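Local coordinates for sporulation-control protein spo0M (Bacillus subtilis, PDB 5CL2), which controls the expression of spo0A and is required for cells to pass the morphological stage 0 of sporulation, at residues A[9-23]-A[120-132]. Sequence-based numbering, arbitrary orientation.
With NA (sodium ion), chain C.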
loop_
_atom_site.group_PDB
_atom_site.type_symbol
_atom_site.label_atom_id
_atom_site.label_comp_id
_atom_site.label_asym_id
_atom_site.label_seq_id
_atom_site.Cartn_x
_atom_site.Cartn_y
_atom_site.Cartn_z
ATOM N N ALA A 9 -19.684 -5.331 -36.061
ATOM C CA ALA A 9 -19.954 -5.048 -34.628
ATOM C C ALA A 9 -19.299 -3.786 -34.029
ATOM O O ALA A 9 -18.384 -3.197 -34.622
ATOM C CB ALA A 9 -19.568 -6.253 -33.793
ATOM N N ALA A 10 -19.752 -3.396 -32.835
ATOM C CA ALA A 10 -19.223 -2.193 -32.176
ATOM C C ALA A 10 -17.734 -2.354 -31.880
ATOM O O ALA A 10 -17.268 -3.434 -31.527
ATOM C CB ALA A 10 -19.989 -1.891 -30.895
ATOM N N LYS A 11 -16.989 -1.273 -32.084
ATOM C CA LYS A 11 -15.533 -1.323 -32.051
ATOM C C LYS A 11 -14.915 -0.291 -31.083
ATOM O O LYS A 11 -15.395 0.839 -30.964
ATOM C CB LYS A 11 -15.009 -1.106 -33.484
ATOM C CG LYS A 11 -13.803 -0.178 -33.586
ATOM C CD LYS A 11 -13.602 0.408 -34.994
ATOM C CE LYS A 11 -12.385 1.341 -34.962
ATOM N NZ LYS A 11 -12.552 2.485 -33.979
ATOM N N VAL A 12 -13.860 -0.675 -30.382
ATOM C CA VAL A 12 -13.187 0.267 -29.513
ATOM C C VAL A 12 -11.694 0.288 -29.822
ATOM O O VAL A 12 -11.104 -0.737 -30.093
ATOM C CB VAL A 12 -13.452 -0.046 -28.010
ATOM C CG1 VAL A 12 -12.927 -1.416 -27.624
ATOM C CG2 VAL A 12 -12.888 1.053 -27.154
ATOM N N ASP A 13 -11.108 1.476 -29.850
ATOM C CA ASP A 13 -9.698 1.644 -30.144
ATOM C C ASP A 13 -9.118 2.733 -29.234
ATOM O O ASP A 13 -9.510 3.880 -29.350
ATOM C CB ASP A 13 -9.533 2.014 -31.629
ATOM C CG ASP A 13 -8.086 2.024 -32.090
ATOM O OD1 ASP A 13 -7.226 1.403 -31.425
ATOM O OD2 ASP A 13 -7.812 2.644 -33.142
ATOM N N THR A 14 -8.159 2.397 -28.371
ATOM C CA THR A 14 -7.569 3.394 -27.476
ATOM C C THR A 14 -6.227 3.830 -28.041
ATOM O O THR A 14 -5.438 3.001 -28.481
ATOM C CB THR A 14 -7.378 2.858 -26.040
ATOM O OG1 THR A 14 -8.648 2.588 -25.445
ATOM C CG2 THR A 14 -6.647 3.873 -25.174
ATOM N N ILE A 15 -5.961 5.128 -28.035
ATOM C CA ILE A 15 -4.710 5.638 -28.578
ATOM C C ILE A 15 -4.092 6.591 -27.563
ATOM O O ILE A 15 -4.686 7.614 -27.212
ATOM C CB ILE A 15 -4.938 6.359 -29.960
ATOM C CG1 ILE A 15 -5.686 5.443 -30.931
ATOM C CG2 ILE A 15 -3.622 6.843 -30.573
ATOM C CD1 ILE A 15 -6.217 6.158 -32.177
ATOM N N LEU A 16 -2.934 6.208 -27.035
ATOM C CA LEU A 16 -2.162 7.043 -26.129
ATOM C C LEU A 16 -1.321 8.026 -26.918
ATOM O O LEU A 16 -0.984 7.749 -28.058
ATOM C CB LEU A 16 -1.269 6.177 -25.244
ATOM C CG LEU A 16 -1.975 4.937 -24.697
ATOM C CD1 LEU A 16 -0.943 3.976 -24.133
ATOM C CD2 LEU A 16 -3.047 5.298 -23.664
ATOM N N GLU A 17 -0.945 9.156 -26.327
ATOM C CA GLU A 17 -0.124 10.093 -27.081
ATOM C C GLU A 17 1.324 9.619 -27.139
ATOM O O GLU A 17 1.996 9.843 -28.149
ATOM C CB GLU A 17 -0.172 11.496 -26.469
ATOM C CG GLU A 17 -1.501 12.203 -26.546
ATOM C CD GLU A 17 -1.467 13.544 -25.816
ATOM O OE1 GLU A 17 -0.368 13.935 -25.341
ATOM O OE2 GLU A 17 -2.520 14.228 -25.762
ATOM N N LYS A 18 1.779 8.917 -26.096
ATOM C CA LYS A 18 3.109 8.293 -26.081
ATOM C C LYS A 18 3.008 6.807 -25.745
ATOM O O LYS A 18 2.020 6.358 -25.163
ATOM C CB LYS A 18 4.027 8.954 -25.051
ATOM C CG LYS A 18 3.925 10.458 -24.927
ATOM C CD LYS A 18 5.151 10.999 -24.214
ATOM C CE LYS A 18 4.820 11.321 -22.757
ATOM N NZ LYS A 18 5.673 12.377 -22.139
ATOM N N ASP A 19 4.014 6.039 -26.146
ATOM C CA ASP A 19 4.146 4.649 -25.724
ATOM C C ASP A 19 5.057 4.500 -24.469
ATOM O O ASP A 19 5.119 3.422 -23.862
ATOM C CB ASP A 19 4.597 3.775 -26.916
ATOM C CG ASP A 19 6.065 3.923 -27.251
ATOM O OD1 ASP A 19 6.623 5.027 -27.086
ATOM O OD2 ASP A 19 6.640 2.929 -27.739
ATOM N N ALA A 20 5.778 5.562 -24.094
ATOM C CA ALA A 20 6.752 5.461 -22.990
ATOM C C ALA A 20 6.572 6.543 -21.926
ATOM O O ALA A 20 6.481 7.733 -22.221
ATOM C CB ALA A 20 8.180 5.514 -23.529
ATOM N N TYR A 21 6.577 6.106 -20.671
ATOM C CA TYR A 21 6.397 6.995 -19.531
ATOM C C TYR A 21 7.283 6.553 -18.365
ATOM O O TYR A 21 7.697 5.396 -18.295
ATOM C CB TYR A 21 4.935 6.996 -19.082
ATOM C CG TYR A 21 3.949 7.518 -20.096
ATOM C CD1 TYR A 21 3.359 6.668 -21.029
ATOM C CD2 TYR A 21 3.571 8.855 -20.098
ATOM C CE1 TYR A 21 2.425 7.147 -21.960
ATOM C CE2 TYR A 21 2.638 9.343 -21.021
ATOM C CZ TYR A 21 2.074 8.486 -21.944
ATOM O OH TYR A 21 1.159 8.983 -22.850
ATOM N N PHE A 22 7.562 7.442 -17.425
ATOM C CA PHE A 22 8.108 6.930 -16.178
ATOM C C PHE A 22 7.137 7.296 -15.058
ATOM O O PHE A 22 6.256 8.137 -15.268
ATOM C CB PHE A 22 9.548 7.426 -15.938
ATOM C CG PHE A 22 9.712 8.911 -15.955
ATOM C CD1 PHE A 22 9.477 9.654 -14.807
ATOM C CD2 PHE A 22 10.161 9.559 -17.098
ATOM C CE1 PHE A 22 9.649 11.036 -14.801
ATOM C CE2 PHE A 22 10.336 10.932 -17.106
ATOM C CZ PHE A 22 10.077 11.677 -15.952
ATOM N N PRO A 23 7.228 6.596 -13.906
ATOM C CA PRO A 23 6.283 6.824 -12.806
ATOM C C PRO A 23 6.130 8.285 -12.411
ATOM O O PRO A 23 7.117 9.024 -12.331
ATOM C CB PRO A 23 6.886 6.006 -11.657
ATOM C CG PRO A 23 7.541 4.875 -12.346
ATOM C CD PRO A 23 8.103 5.443 -13.629
ATOM N N LYS A 120 -16.457 -5.266 -25.156
ATOM C CA LYS A 120 -15.332 -5.060 -26.071
ATOM C C LYS A 120 -14.102 -4.619 -25.334
ATOM O O LYS A 120 -14.192 -3.984 -24.279
ATOM C CB LYS A 120 -15.673 -4.030 -27.144
ATOM C CG LYS A 120 -16.754 -4.487 -28.121
ATOM C CD LYS A 120 -16.218 -5.629 -28.979
ATOM C CE LYS A 120 -17.256 -6.126 -29.976
ATOM N NZ LYS A 120 -18.392 -6.778 -29.276
ATOM N N SER A 121 -12.937 -4.902 -25.888
ATOM C CA SER A 121 -11.739 -4.555 -25.161
ATOM C C SER A 121 -10.654 -4.031 -26.068
ATOM O O SER A 121 -10.702 -4.224 -27.267
ATOM C CB SER A 121 -11.251 -5.783 -24.370
ATOM O OG SER A 121 -11.046 -6.884 -25.241
ATOM N N ASP A 122 -9.678 -3.355 -25.478
ATOM C CA ASP A 122 -8.452 -3.026 -26.195
ATOM C C ASP A 122 -7.240 -3.197 -25.265
ATOM O O ASP A 122 -7.386 -3.125 -24.064
ATOM C CB ASP A 122 -8.495 -1.614 -26.746
ATOM C CG ASP A 122 -7.395 -1.359 -27.749
ATOM O OD1 ASP A 122 -6.783 -2.347 -28.213
ATOM O OD2 ASP A 122 -7.160 -0.182 -28.101
ATOM N N HIS A 123 -6.059 -3.391 -25.846
ATOM C CA HIS A 123 -4.813 -3.603 -25.110
ATOM C C HIS A 123 -3.688 -2.755 -25.712
ATOM O O HIS A 123 -3.351 -2.905 -26.895
ATOM C CB HIS A 123 -4.459 -5.101 -25.151
ATOM C CG HIS A 123 -3.122 -5.446 -24.556
ATOM N ND1 HIS A 123 -2.979 -5.963 -23.289
ATOM C CD2 HIS A 123 -1.872 -5.380 -25.084
ATOM C CE1 HIS A 123 -1.696 -6.196 -23.051
ATOM N NE2 HIS A 123 -1.007 -5.845 -24.117
ATOM N N ASP A 124 -3.102 -1.877 -24.906
ATOM C CA ASP A 124 -1.982 -1.061 -25.359
ATOM C C ASP A 124 -0.822 -1.223 -24.371
ATOM O O ASP A 124 -0.860 -0.753 -23.247
ATOM C CB ASP A 124 -2.381 0.416 -25.440
ATOM C CG ASP A 124 -3.425 0.695 -26.531
ATOM O OD1 ASP A 124 -4.634 0.576 -26.211
ATOM O OD2 ASP A 124 -3.043 1.007 -27.692
ATOM N N ARG A 125 0.237 -1.865 -24.795
ATOM C CA ARG A 125 1.416 -1.928 -23.975
ATOM C C ARG A 125 2.030 -0.554 -23.778
ATOM O O ARG A 125 2.014 0.271 -24.686
ATOM C CB ARG A 125 2.393 -2.884 -24.596
ATOM C CG ARG A 125 1.771 -4.234 -24.853
ATOM C CD ARG A 125 2.414 -4.700 -26.124
ATOM N NE ARG A 125 3.858 -4.576 -25.911
ATOM C CZ ARG A 125 4.777 -5.299 -26.540
ATOM N NH1 ARG A 125 4.401 -6.134 -27.494
ATOM N NH2 ARG A 125 6.073 -5.132 -26.279
ATOM N N ILE A 126 2.571 -0.308 -22.588
ATOM C CA ILE A 126 3.432 0.851 -22.410
ATOM C C ILE A 126 4.792 0.468 -21.846
ATOM O O ILE A 126 4.945 -0.520 -21.115
ATOM C CB ILE A 126 2.780 1.914 -21.513
ATOM C CG1 ILE A 126 2.507 1.379 -20.119
ATOM C CG2 ILE A 126 1.474 2.360 -22.104
ATOM C CD1 ILE A 126 2.256 2.488 -19.107
ATOM N N PHE A 127 5.809 1.201 -22.268
ATOM C CA PHE A 127 7.122 0.968 -21.719
ATOM C C PHE A 127 7.245 1.942 -20.561
ATOM O O PHE A 127 7.003 3.143 -20.726
ATOM C CB PHE A 127 8.215 1.162 -22.774
ATOM C CG PHE A 127 8.085 0.223 -23.954
ATOM C CD1 PHE A 127 8.525 -1.090 -23.871
ATOM C CD2 PHE A 127 7.523 0.657 -25.147
ATOM C CE1 PHE A 127 8.397 -1.950 -24.945
ATOM C CE2 PHE A 127 7.396 -0.200 -26.231
ATOM C CZ PHE A 127 7.837 -1.504 -26.131
ATOM N N VAL A 128 7.586 1.417 -19.384
ATOM C CA VAL A 128 7.761 2.246 -18.194
ATOM C C VAL A 128 9.232 2.371 -17.862
ATOM O O VAL A 128 9.872 1.400 -17.461
ATOM C CB VAL A 128 7.029 1.670 -16.990
ATOM C CG1 VAL A 128 7.308 2.521 -15.766
ATOM C CG2 VAL A 128 5.532 1.569 -17.284
ATOM N N GLU A 129 9.771 3.571 -18.034
ATOM C CA GLU A 129 11.197 3.792 -17.834
ATOM C C GLU A 129 11.593 3.960 -16.383
ATOM O O GLU A 129 10.780 4.368 -15.561
ATOM C CB GLU A 129 11.656 5.015 -18.613
ATOM C CG GLU A 129 11.566 4.857 -20.110
ATOM C CD GLU A 129 12.055 6.091 -20.814
ATOM O OE1 GLU A 129 11.474 7.177 -20.580
ATOM O OE2 GLU A 129 13.024 5.976 -21.592
ATOM N N ALA A 130 12.847 3.642 -16.075
ATOM C CA ALA A 130 13.361 3.931 -14.749
ATOM C C ALA A 130 13.330 5.424 -14.477
ATOM O O ALA A 130 13.825 6.228 -15.257
ATOM C CB ALA A 130 14.781 3.395 -14.586
ATOM N N HIS A 131 12.735 5.779 -13.355
ATOM C CA HIS A 131 12.766 7.137 -12.866
ATOM C C HIS A 131 14.233 7.486 -12.613
ATOM O O HIS A 131 15.007 6.632 -12.175
ATOM C CB HIS A 131 11.905 7.224 -11.601
ATOM C CG HIS A 131 11.878 8.564 -10.945
ATOM N ND1 HIS A 131 12.941 9.053 -10.211
ATOM C CD2 HIS A 131 10.898 9.490 -10.840
ATOM C CE1 HIS A 131 12.627 10.235 -9.718
ATOM N NE2 HIS A 131 11.390 10.524 -10.086
ATOM N N PRO A 132 14.622 8.733 -12.899
ATOM C CA PRO A 132 16.010 9.201 -12.780
ATOM C C PRO A 132 16.728 8.840 -11.470
ATOM O O PRO A 132 17.896 8.482 -11.545
ATOM C CB PRO A 132 15.866 10.716 -12.904
ATOM C CG PRO A 132 14.691 10.882 -13.844
ATOM C CD PRO A 132 13.743 9.747 -13.516
HETATM NA NA NA C . -4.992 0.493 -28.717
HETATM O O HOH W 1 -4.395 -1.351 -29.172
#
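A20 and Y21 pair in parallel with F127 and V128 through hydrogen bonds from F127 N to D19 O, Y21 N to F127 O and E129 N to Y21 O, whereas strands 11-16 and 120-128, 23° apart in direction, have axes that come no nearer than 6.4 Å. In that wider gap a sodium ion takes the place of backbone pairing. D124 grips it with both carboxylate oxygens, T14 gives its carbonyl O, and D122 OD2 binds at 2.4 Å. The same OD2 turns its anti lone pair to the N-H of T14, 2.8 Å from N to OD2 with an N-H...O angle of 173°; D122 reaches both because CG lies anti to its backbone N (chi1 -167°). A water bound to the metal donates to D122 OD1 and H123 O. L16 CD1 packs on I126 CG2 at 3.5 Å. At the other end K120, bent at chi2 and chi4, lays CE against A10 O (3.1 Å) while NZ is hydrogen-bonded to I118 O; cut back to alanine, the position is likely to leave I118 O without that donor and open a gap beside A10 O. The contact joins two sheets, consistent with an arrestin-like fold: 11-16 pairs with 26-34, and 120-128 lies between 20-21 and 106-114, ahead of helix 132-143.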